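Long-range contacts in xylose isomerase-like TIM barrel domain-containing protein (Thermus thermophilus, PDB 3AYV), which is not fully characterised but folds as a zinc-binding TIM barrel, may take part in protection against oxidative stress, and belongs to a family that includes AP endonucleases: residues A[55-63]-A[73-82]; A[179-189]-A[212-223]. All blocks are in the same frame, centred on the assembly; numbering follows the deposited sequence.

Overall arrangement
Followed from the N terminus, the chain of this TIM barrel first makes contact 1, where the loop leaving strand 52-55 folds back on helix 68-87, so that only nine residues separate the two segments. The chain then builds three further strands before contact 2 pairs strand 185-188 with strand 219-222, closing a 22-residue connection without helix or strand. The two contacts follow in series, neither nested nor crossed. Their centres are about 23 Å apart, on opposite sides of the chain's centre, yet the rings of His55 and His187 pack together at the metal centre. Water 1 binds both the zinc ion held by His55 and the one held by His187 and Glu223.

Contact 1: A[55-63]-A[73-82]; sequences HLPFWNLDL and LTLRRLLFGL. With ZN (zinc ion), chain E.
In the beta-alpha loop after strand 52-55 of this TIM barrel, Leu56, Pro57, Leu61 and Leu63 lie against helix 68-87. Thr74 sits between Leu61 and Leu63. Its OG1 receives the backbone N of Asp62 at 2.9 Å in a bent bond (144°) and is also hydrogen-bonded to Val70 O, one turn back in the helix. With OG1 beside the backbone N (chi1 -59°), CG2 is turned to the other side of the threonine, where it meets Leu63 CD2 at 3.7 Å. Leu61 runs past Thr74 in the opposite direction; its CD1 lies against Arg77 CB, 3.7 Å away and at about a right angle, while its CD2 meets Leu73 CD2. Farther along the helix, Leu63 CD1 and Leu78 CD1 approach tip to tip at 4.1 Å. At the strand end, Leu56 crosses Leu78, and its CD2 settles on the bare backbone of Gly81, 3.5 Å from Gly81 C, where the absence of a side chain lets the leucine methyl come close. Pro57 adds CD against Arg77 O. His55, the last residue of the strand, donates from ND1 to Leu56 O in the plane of the ring (2.8 Å); this fixes the turn of the imidazole and points NE2 at the zinc ion, 2.3 Å away, which His96 and Glu136 also bind. Around the contact, Asp62 OD1 accepts Leu64 N and forms a salt bridge with Arg111, while Leu56 and Leu82 reach Ala93 of strand 92-96, and Leu75 and Leu82 pack on Val122 of helix 120-129.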
loop_
_atom_site.group_PDB
_atom_site.type_symbol
_atom_site.label_atom_id
_atom_site.label_comp_id
_atom_site.label_asym_id
_atom_site.label_seq_id
_atom_site.Cartn_x
_atom_site.Cartn_y
_atom_site.Cartn_z
ATOM N N HIS A 55 -1.936 -5.530 2.932
ATOM C CA HIS A 55 -1.366 -5.345 1.585
ATOM C C HIS A 55 -1.655 -6.611 0.807
ATOM O O HIS A 55 -1.250 -7.708 1.203
ATOM C CB HIS A 55 0.147 -5.111 1.672
ATOM C CG HIS A 55 0.715 -4.508 0.428
ATOM N ND1 HIS A 55 0.561 -5.085 -0.822
ATOM C CD2 HIS A 55 1.400 -3.359 0.231
ATOM C CE1 HIS A 55 1.139 -4.313 -1.729
ATOM N NE2 HIS A 55 1.666 -3.269 -1.114
ATOM N N LEU A 56 -2.417 -6.478 -0.284
ATOM C CA LEU A 56 -2.776 -7.597 -1.123
ATOM C C LEU A 56 -1.541 -8.107 -1.862
ATOM O O LEU A 56 -0.541 -7.405 -1.924
ATOM C CB LEU A 56 -3.888 -7.203 -2.100
ATOM C CG LEU A 56 -5.202 -6.800 -1.420
ATOM C CD1 LEU A 56 -6.156 -6.226 -2.422
ATOM C CD2 LEU A 56 -5.851 -8.048 -0.745
ATOM N N PRO A 57 -1.574 -9.361 -2.325
ATOM C CA PRO A 57 -0.423 -9.878 -3.097
ATOM C C PRO A 57 -0.100 -8.964 -4.281
ATOM O O PRO A 57 -1.017 -8.292 -4.813
ATOM C CB PRO A 57 -0.940 -11.235 -3.598
ATOM C CG PRO A 57 -1.928 -11.661 -2.474
ATOM C CD PRO A 57 -2.631 -10.383 -2.162
ATOM N N PHE A 58 1.175 -8.934 -4.694
ATOM C CA PHE A 58 1.561 -8.116 -5.838
ATOM C C PHE A 58 2.720 -8.682 -6.668
ATOM O O PHE A 58 2.855 -8.313 -7.836
ATOM C CB PHE A 58 1.939 -6.697 -5.397
ATOM C CG PHE A 58 3.180 -6.642 -4.554
ATOM C CD1 PHE A 58 4.436 -6.402 -5.141
ATOM C CD2 PHE A 58 3.104 -6.837 -3.172
ATOM C CE1 PHE A 58 5.581 -6.364 -4.368
ATOM C CE2 PHE A 58 4.258 -6.800 -2.370
ATOM C CZ PHE A 58 5.495 -6.563 -2.967
ATOM N N TRP A 59 3.589 -9.481 -6.050
ATOM C CA TRP A 59 4.789 -9.922 -6.774
ATOM C C TRP A 59 4.398 -10.663 -8.047
ATOM O O TRP A 59 3.657 -11.643 -7.992
ATOM C CB TRP A 59 5.689 -10.803 -5.899
ATOM C CG TRP A 59 6.555 -10.048 -4.943
ATOM C CD1 TRP A 59 6.504 -10.108 -3.579
ATOM C CD2 TRP A 59 7.616 -9.135 -5.271
ATOM N NE1 TRP A 59 7.474 -9.298 -3.036
ATOM C CE2 TRP A 59 8.152 -8.668 -4.052
ATOM C CE3 TRP A 59 8.137 -8.637 -6.479
ATOM C CZ2 TRP A 59 9.216 -7.744 -3.996
ATOM C CZ3 TRP A 59 9.198 -7.708 -6.424
ATOM C CH2 TRP A 59 9.718 -7.277 -5.189
ATOM N N ASN A 60 4.922 -10.197 -9.196
ATOM C CA ASN A 60 4.675 -10.841 -10.489
ATOM C C ASN A 60 3.218 -10.891 -10.912
ATOM O O ASN A 60 2.840 -11.719 -11.724
ATOM C CB ASN A 60 5.261 -12.257 -10.506
ATOM C CG ASN A 60 6.742 -12.268 -10.177
ATOM O OD1 ASN A 60 7.158 -12.786 -9.128
ATOM N ND2 ASN A 60 7.550 -11.657 -11.058
ATOM N N LEU A 61 2.398 -10.000 -10.364
ATOM C CA LEU A 61 0.997 -9.964 -10.763
ATOM C C LEU A 61 0.684 -8.740 -11.617
ATOM O O LEU A 61 1.279 -7.681 -11.441
ATOM C CB LEU A 61 0.087 -9.942 -9.520
ATOM C CG LEU A 61 0.301 -11.121 -8.546
ATOM C CD1 LEU A 61 -0.632 -11.020 -7.330
ATOM C CD2 LEU A 61 0.177 -12.487 -9.202
ATOM N N ASP A 62 -0.287 -8.898 -12.520
ATOM C CA ASP A 62 -0.784 -7.809 -13.342
ATOM C C ASP A 62 -2.094 -8.248 -13.995
ATOM O O ASP A 62 -2.115 -9.220 -14.780
ATOM C CB ASP A 62 0.259 -7.426 -14.427
ATOM C CG ASP A 62 -0.196 -6.275 -15.276
ATOM O OD1 ASP A 62 -1.192 -5.608 -14.908
ATOM O OD2 ASP A 62 0.438 -6.020 -16.328
ATOM N N LEU A 63 -3.178 -7.533 -13.678
ATOM C CA LEU A 63 -4.472 -7.786 -14.320
ATOM C C LEU A 63 -4.422 -7.613 -15.851
ATOM O O LEU A 63 -5.259 -8.179 -16.575
ATOM C CB LEU A 63 -5.571 -6.883 -13.726
ATOM C CG LEU A 63 -5.974 -7.197 -12.274
ATOM C CD1 LEU A 63 -6.957 -6.115 -11.785
ATOM C CD2 LEU A 63 -6.622 -8.614 -12.203
ATOM N N LEU A 73 -4.476 -15.674 -12.489
ATOM C CA LEU A 73 -3.857 -15.787 -11.169
ATOM C C LEU A 73 -3.981 -14.480 -10.357
ATOM O O LEU A 73 -4.300 -14.502 -9.139
ATOM C CB LEU A 73 -2.376 -16.181 -11.314
ATOM C CG LEU A 73 -1.627 -16.275 -9.976
ATOM C CD1 LEU A 73 -2.087 -17.465 -9.058
ATOM C CD2 LEU A 73 -0.110 -16.328 -10.209
ATOM N N THR A 74 -3.725 -13.355 -11.037
ATOM C CA THR A 74 -3.790 -12.031 -10.408
ATOM C C THR A 74 -5.195 -11.775 -9.847
ATOM O O THR A 74 -5.343 -11.362 -8.691
ATOM C CB THR A 74 -3.415 -10.895 -11.400
ATOM O OG1 THR A 74 -2.079 -11.130 -11.878
ATOM C CG2 THR A 74 -3.409 -9.538 -10.695
ATOM N N LEU A 75 -6.200 -12.031 -10.675
ATOM C CA LEU A 75 -7.578 -11.875 -10.214
ATOM C C LEU A 75 -7.865 -12.758 -8.997
ATOM O O LEU A 75 -8.407 -12.248 -7.994
ATOM C CB LEU A 75 -8.579 -12.117 -11.348
ATOM C CG LEU A 75 -10.052 -11.835 -11.012
ATOM C CD1 LEU A 75 -10.231 -10.368 -10.566
ATOM C CD2 LEU A 75 -10.916 -12.162 -12.246
ATOM N N ARG A 76 -7.482 -14.039 -9.061
ATOM C CA ARG A 76 -7.675 -14.966 -7.920
ATOM C C ARG A 76 -6.960 -14.486 -6.650
ATOM O O ARG A 76 -7.539 -14.527 -5.540
ATOM C CB ARG A 76 -7.270 -16.410 -8.274
ATOM C CG ARG A 76 -8.174 -17.104 -9.289
ATOM C CD ARG A 76 -7.848 -18.623 -9.478
ATOM N NE ARG A 76 -6.457 -18.959 -9.839
ATOM C CZ ARG A 76 -5.995 -19.043 -11.095
ATOM N NH1 ARG A 76 -6.775 -18.770 -12.133
ATOM N NH2 ARG A 76 -4.731 -19.364 -11.316
ATOM N N ARG A 77 -5.723 -14.005 -6.808
ATOM C CA ARG A 77 -4.932 -13.479 -5.689
ATOM C C ARG A 77 -5.583 -12.254 -5.009
ATOM O O ARG A 77 -5.614 -12.161 -3.747
ATOM C CB ARG A 77 -3.512 -13.114 -6.155
ATOM C CG ARG A 77 -2.620 -14.327 -6.460
ATOM C CD ARG A 77 -2.117 -14.953 -5.193
ATOM N NE ARG A 77 -1.155 -16.044 -5.401
ATOM C CZ ARG A 77 -1.378 -17.320 -5.115
ATOM N NH1 ARG A 77 -2.560 -17.714 -4.632
ATOM N NH2 ARG A 77 -0.412 -18.207 -5.297
ATOM N N LEU A 78 -6.063 -11.299 -5.818
ATOM C CA LEU A 78 -6.702 -10.114 -5.265
ATOM C C LEU A 78 -8.027 -10.461 -4.543
ATOM O O LEU A 78 -8.263 -10.000 -3.428
ATOM C CB LEU A 78 -6.956 -9.058 -6.349
ATOM C CG LEU A 78 -5.667 -8.508 -6.986
ATOM C CD1 LEU A 78 -6.053 -7.497 -8.045
ATOM C CD2 LEU A 78 -4.769 -7.836 -5.913
ATOM N N LEU A 79 -8.845 -11.280 -5.180
ATOM C CA LEU A 79 -10.153 -11.681 -4.614
ATOM C C LEU A 79 -10.008 -12.510 -3.323
ATOM O O LEU A 79 -10.694 -12.238 -2.316
ATOM C CB LEU A 79 -10.983 -12.412 -5.665
ATOM C CG LEU A 79 -11.445 -11.572 -6.872
ATOM C CD1 LEU A 79 -12.125 -12.496 -7.887
ATOM C CD2 LEU A 79 -12.386 -10.439 -6.457
ATOM N N PHE A 80 -9.089 -13.465 -3.324
ATOM C CA PHE A 80 -8.864 -14.282 -2.133
ATOM C C PHE A 80 -8.255 -13.456 -1.009
ATOM O O PHE A 80 -8.692 -13.547 0.156
ATOM C CB PHE A 80 -8.029 -15.527 -2.440
ATOM C CG PHE A 80 -8.168 -16.605 -1.385
ATOM C CD1 PHE A 80 -9.427 -16.915 -0.860
ATOM C CD2 PHE A 80 -7.059 -17.266 -0.898
ATOM C CE1 PHE A 80 -9.570 -17.896 0.128
ATOM C CE2 PHE A 80 -7.192 -18.263 0.088
ATOM C CZ PHE A 80 -8.432 -18.570 0.596
ATOM N N GLY A 81 -7.293 -12.598 -1.365
ATOM C CA GLY A 81 -6.694 -11.668 -0.418
ATOM C C GLY A 81 -7.775 -10.796 0.230
ATOM O O GLY A 81 -7.708 -10.522 1.441
ATOM N N LEU A 82 -8.759 -10.367 -0.566
ATOM C CA LEU A 82 -9.857 -9.548 -0.008
ATOM C C LEU A 82 -10.695 -10.379 0.981
ATOM O O LEU A 82 -11.072 -9.878 2.041
ATOM C CB LEU A 82 -10.748 -8.931 -1.099
ATOM C CG LEU A 82 -10.221 -7.670 -1.805
ATOM C CD1 LEU A 82 -11.110 -7.343 -2.989
ATOM C CD2 LEU A 82 -10.077 -6.443 -0.857
HETATM ZN ZN ZN E . 3.075 -1.616 -1.851
HETATM O O HOH W 1 4.089 -1.293 -0.037
HETATM O O HOH W 2 5.217 -2.815 -2.007
#

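Contact 2: A[179-189]-A[212-223]; sequences LALAPEHLHLN and LRPYLDRTMVLE. With ZN (zinc ion), chain F.
One face of the His187 imidazole is covered by the carboxylate of Glu223, whose CD stands 3.3 Å above the ring toward its rim, the two planes 34° apart. Both groups hold the same zinc ion, with His187 ND1 and Glu223 OE2 each 2.4 Å from the metal; the bend of Glu223 at chi2 (-143°) brings its carboxylate over the ring. Glu27 takes His187 NE2 in a hydrogen bond. Tyr215 receives Leu179 CD2 over one face, a CH-pi contact 4.0 Å from the ring centroid. Arg218 lays its guanidinium over Tyr215 CD1 and meets Asp217 OD1 at its edge, in a salt bridge. The His185 ring meets CG2 of both Thr219 and Val221 obliquely; with an alanine here, these two methyls would probably lose the ring they pack against, opening a gap on the inner side of the barrel near Val94. Between the strands, Leu186 N donates to Thr219 O and Val221 N to Leu186 O, then Leu188 N to Val221 O (2.8 Å, 168°) and Glu223 N to Leu188 O. Beyond the last backbone bond, the side-chain amide of Asn189 donates from ND2 to Glu223 O at 2.9 Å, on a lone pair. At the other end, water 3 bridges Glu184 O and Thr219 N. Leu186 and Leu188 turn to the outer face, where Leu188 CD1 packs on Met220 CB (3.7 Å) and Leu188 CD2 on Leu212 CD1. Parallel neighbours of this kind, carrying metal ligands at their C-terminal ends, are characteristic of xylose isomerase-like TIM barrels; Glu136 and Asp162 complete the protein ligands of this zinc.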
loop_
_atom_site.group_PDB
_atom_site.type_symbol
_atom_site.label_atom_id
_atom_site.label_comp_id
_atom_site.label_asym_id
_atom_site.label_seq_id
_atom_site.Cartn_x
_atom_site.Cartn_y
_atom_site.Cartn_z
ATOM N N LEU A 179 0.696 13.927 -4.383
ATOM C CA LEU A 179 -0.188 14.442 -3.331
ATOM C C LEU A 179 -1.490 15.044 -3.884
ATOM O O LEU A 179 -2.519 15.020 -3.211
ATOM C CB LEU A 179 0.569 15.487 -2.519
ATOM C CG LEU A 179 1.691 14.852 -1.680
ATOM C CD1 LEU A 179 2.591 15.919 -1.014
ATOM C CD2 LEU A 179 1.116 13.904 -0.656
ATOM N N ALA A 180 -1.422 15.565 -5.109
ATOM C CA ALA A 180 -2.606 16.132 -5.778
ATOM C C ALA A 180 -3.710 15.096 -6.036
ATOM O O ALA A 180 -4.865 15.457 -6.316
ATOM C CB ALA A 180 -2.210 16.874 -7.065
ATOM N N LEU A 181 -3.373 13.809 -5.920
ATOM C CA LEU A 181 -4.362 12.730 -6.089
ATOM C C LEU A 181 -5.132 12.484 -4.801
ATOM O O LEU A 181 -5.982 11.605 -4.726
ATOM C CB LEU A 181 -3.675 11.428 -6.519
ATOM C CG LEU A 181 -3.058 11.357 -7.918
ATOM C CD1 LEU A 181 -2.422 9.972 -8.128
ATOM C CD2 LEU A 181 -4.102 11.605 -8.997
ATOM N N ALA A 182 -4.760 13.220 -3.757
ATOM C CA ALA A 182 -5.484 13.174 -2.491
ATOM C C ALA A 182 -5.387 11.800 -1.793
ATOM O O ALA A 182 -6.398 11.173 -1.466
ATOM C CB ALA A 182 -6.974 13.664 -2.682
ATOM N N PRO A 183 -4.146 11.333 -1.526
ATOM C CA PRO A 183 -4.018 10.042 -0.837
ATOM C C PRO A 183 -4.702 10.024 0.526
ATOM O O PRO A 183 -4.505 10.950 1.335
ATOM C CB PRO A 183 -2.490 9.873 -0.660
ATOM C CG PRO A 183 -1.928 11.258 -0.749
ATOM C CD PRO A 183 -2.847 12.012 -1.713
ATOM N N GLU A 184 -5.468 8.979 0.790
ATOM C CA GLU A 184 -6.061 8.826 2.096
ATOM C C GLU A 184 -5.208 7.947 3.002
ATOM O O GLU A 184 -5.516 7.789 4.182
ATOM C CB GLU A 184 -7.515 8.332 1.990
ATOM C CG GLU A 184 -7.690 6.905 1.512
ATOM C CD GLU A 184 -9.090 6.637 0.996
ATOM O OE1 GLU A 184 -9.756 5.774 1.586
ATOM O OE2 GLU A 184 -9.505 7.273 -0.001
ATOM N N HIS A 185 -4.104 7.424 2.445
ATOM C CA HIS A 185 -3.310 6.371 3.074
ATOM C C HIS A 185 -1.900 6.656 2.616
ATOM O O HIS A 185 -1.665 6.920 1.426
ATOM C CB HIS A 185 -3.758 5.016 2.523
ATOM C CG HIS A 185 -3.600 3.871 3.464
ATOM N ND1 HIS A 185 -2.657 2.882 3.276
ATOM C CD2 HIS A 185 -4.298 3.520 4.567
ATOM C CE1 HIS A 185 -2.784 1.967 4.222
ATOM N NE2 HIS A 185 -3.764 2.344 5.029
ATOM N N LEU A 186 -0.954 6.660 3.549
ATOM C CA LEU A 186 0.428 6.943 3.176
ATOM C C LEU A 186 1.338 5.821 3.582
ATOM O O LEU A 186 1.230 5.292 4.698
ATOM C CB LEU A 186 0.921 8.282 3.750
ATOM C CG LEU A 186 0.316 9.433 2.940
ATOM C CD1 LEU A 186 -0.904 9.985 3.660
ATOM C CD2 LEU A 186 1.341 10.525 2.575
ATOM N N HIS A 187 2.198 5.427 2.646
ATOM C CA HIS A 187 3.249 4.461 2.923
ATOM C C HIS A 187 4.522 5.242 3.164
ATOM O O HIS A 187 5.008 5.942 2.274
ATOM C CB HIS A 187 3.402 3.497 1.748
ATOM C CG HIS A 187 2.455 2.342 1.798
ATOM N ND1 HIS A 187 2.517 1.296 0.906
ATOM C CD2 HIS A 187 1.443 2.046 2.652
ATOM C CE1 HIS A 187 1.557 0.425 1.176
ATOM N NE2 HIS A 187 0.900 0.850 2.239
ATOM N N LEU A 188 5.041 5.138 4.384
ATOM C CA LEU A 188 6.152 5.984 4.823
ATOM C C LEU A 188 7.434 5.219 5.043
ATOM O O LEU A 188 7.433 4.167 5.675
ATOM C CB LEU A 188 5.793 6.688 6.124
ATOM C CG LEU A 188 4.570 7.623 6.077
ATOM C CD1 LEU A 188 4.420 8.179 7.499
ATOM C CD2 LEU A 188 4.803 8.743 5.098
ATOM N N ASN A 189 8.511 5.764 4.496
ATOM C CA ASN A 189 9.872 5.311 4.768
ATOM C C ASN A 189 10.809 6.301 4.100
ATOM O O ASN A 189 10.328 7.307 3.573
ATOM C CB ASN A 189 10.097 3.853 4.304
ATOM C CG ASN A 189 9.813 3.641 2.822
ATOM O OD1 ASN A 189 10.088 4.509 1.990
ATOM N ND2 ASN A 189 9.251 2.474 2.490
ATOM N N LEU A 212 5.089 16.498 4.734
ATOM C CA LEU A 212 4.223 15.476 5.338
ATOM C C LEU A 212 3.244 15.996 6.392
ATOM O O LEU A 212 2.183 15.384 6.621
ATOM C CB LEU A 212 5.055 14.320 5.916
ATOM C CG LEU A 212 4.317 13.170 6.628
ATOM C CD1 LEU A 212 3.415 12.363 5.665
ATOM C CD2 LEU A 212 5.339 12.265 7.273
ATOM N N ARG A 213 3.581 17.115 7.027
ATOM C CA ARG A 213 2.775 17.593 8.155
ATOM C C ARG A 213 1.257 17.707 7.859
ATOM O O ARG A 213 0.453 17.299 8.703
ATOM C CB ARG A 213 3.336 18.889 8.775
ATOM C CG ARG A 213 2.866 19.092 10.220
ATOM C CD ARG A 213 3.427 20.363 10.827
ATOM N NE ARG A 213 4.638 20.787 10.122
ATOM C CZ ARG A 213 5.872 20.623 10.584
ATOM N NH1 ARG A 213 6.049 20.055 11.765
ATOM N NH2 ARG A 213 6.922 21.028 9.872
ATOM N N PRO A 214 0.864 18.220 6.667
ATOM C CA PRO A 214 -0.588 18.294 6.405
ATOM C C PRO A 214 -1.322 16.960 6.432
ATOM O O PRO A 214 -2.542 16.950 6.560
ATOM C CB PRO A 214 -0.672 18.945 5.013
ATOM C CG PRO A 214 0.595 19.703 4.875
ATOM C CD PRO A 214 1.631 18.825 5.567
ATOM N N TYR A 215 -0.594 15.842 6.339
ATOM C CA TYR A 215 -1.202 14.496 6.185
ATOM C C TYR A 215 -1.208 13.663 7.450
ATOM O O TYR A 215 -1.615 12.514 7.452
ATOM C CB TYR A 215 -0.517 13.746 5.003
ATOM C CG TYR A 215 -0.652 14.539 3.730
ATOM C CD1 TYR A 215 -1.792 14.418 2.940
ATOM C CD2 TYR A 215 0.316 15.462 3.350
ATOM C CE1 TYR A 215 -1.951 15.169 1.797
ATOM C CE2 TYR A 215 0.156 16.226 2.212
ATOM C CZ TYR A 215 -0.980 16.062 1.436
ATOM O OH TYR A 215 -1.145 16.817 0.302
ATOM N N LEU A 216 -0.797 14.262 8.560
ATOM C CA LEU A 216 -0.682 13.530 9.825
ATOM C C LEU A 216 -1.999 13.025 10.422
ATOM O O LEU A 216 -1.992 12.212 11.354
ATOM C CB LEU A 216 0.103 14.360 10.859
ATOM C CG LEU A 216 1.562 14.615 10.467
ATOM C CD1 LEU A 216 2.274 15.435 11.523
ATOM C CD2 LEU A 216 2.330 13.318 10.223
ATOM N N ASP A 217 -3.123 13.487 9.872
ATOM C CA ASP A 217 -4.441 13.027 10.307
ATOM C C ASP A 217 -4.957 11.834 9.475
ATOM O O ASP A 217 -6.056 11.309 9.745
ATOM C CB ASP A 217 -5.454 14.194 10.299
ATOM C CG ASP A 217 -5.562 14.890 8.932
ATOM O OD1 ASP A 217 -4.595 14.878 8.123
ATOM O OD2 ASP A 217 -6.629 15.477 8.665
ATOM N N ARG A 218 -4.149 11.415 8.492
ATOM C CA ARG A 218 -4.430 10.257 7.636
ATOM C C ARG A 218 -3.759 9.000 8.183
ATOM O O ARG A 218 -2.837 9.075 9.009
ATOM C CB ARG A 218 -3.896 10.502 6.217
ATOM C CG ARG A 218 -4.891 11.095 5.211
ATOM C CD ARG A 218 -5.146 12.559 5.426
ATOM N NE ARG A 218 -5.456 13.254 4.176
ATOM C CZ ARG A 218 -5.359 14.566 4.014
ATOM N NH1 ARG A 218 -4.976 15.338 5.034
ATOM N NH2 ARG A 218 -5.653 15.116 2.843
ATOM N N THR A 219 -4.209 7.842 7.717
ATOM C CA THR A 219 -3.580 6.594 8.111
ATOM C C THR A 219 -2.181 6.569 7.505
ATOM O O THR A 219 -2.010 6.864 6.314
ATOM C CB THR A 219 -4.398 5.377 7.696
ATOM O OG1 THR A 219 -5.701 5.461 8.299
ATOM C CG2 THR A 219 -3.719 4.087 8.169
ATOM N N MET A 220 -1.194 6.257 8.350
ATOM C CA MET A 220 0.197 6.190 7.949
ATOM C C MET A 220 0.763 4.819 8.286
ATOM O O MET A 220 0.585 4.319 9.406
ATOM C CB MET A 220 0.985 7.297 8.624
ATOM C CG MET A 220 0.691 8.675 8.047
ATOM S SD MET A 220 1.369 9.937 9.108
ATOM C CE MET A 220 0.353 9.697 10.578
ATOM N N VAL A 221 1.412 4.198 7.298
ATOM C CA VAL A 221 1.948 2.865 7.457
ATOM C C VAL A 221 3.467 2.985 7.382
ATOM O O VAL A 221 4.002 3.520 6.422
ATOM C CB VAL A 221 1.491 1.896 6.323
ATOM C CG1 VAL A 221 2.156 0.514 6.528
ATOM C CG2 VAL A 221 -0.016 1.743 6.326
ATOM N N LEU A 222 4.146 2.525 8.414
ATOM C CA LEU A 222 5.596 2.512 8.408
ATOM C C LEU A 222 6.054 1.260 7.669
ATOM O O LEU A 222 5.974 0.145 8.180
ATOM C CB LEU A 222 6.157 2.551 9.836
ATOM C CG LEU A 222 5.713 3.784 10.632
ATOM C CD1 LEU A 222 6.263 3.700 12.056
ATOM C CD2 LEU A 222 6.198 5.066 9.946
ATOM N N GLU A 223 6.513 1.470 6.445
ATOM C CA GLU A 223 7.003 0.406 5.596
ATOM C C GLU A 223 8.515 0.381 5.745
ATOM O O GLU A 223 9.257 0.792 4.857
ATOM C CB GLU A 223 6.587 0.701 4.176
ATOM C CG GLU A 223 5.117 0.371 4.029
ATOM C CD GLU A 223 4.829 -0.204 2.726
ATOM O OE1 GLU A 223 4.150 -1.273 2.655
ATOM O OE2 GLU A 223 5.298 0.447 1.768
HETATM ZN ZN ZN F . 4.530 1.164 -0.430
HETATM O O HOH W 3 -7.008 8.367 6.461
HETATM O O HOH W 1 4.089 -1.293 -0.037
HETATM O O HOH W 4 6.573 -0.128 -0.310
#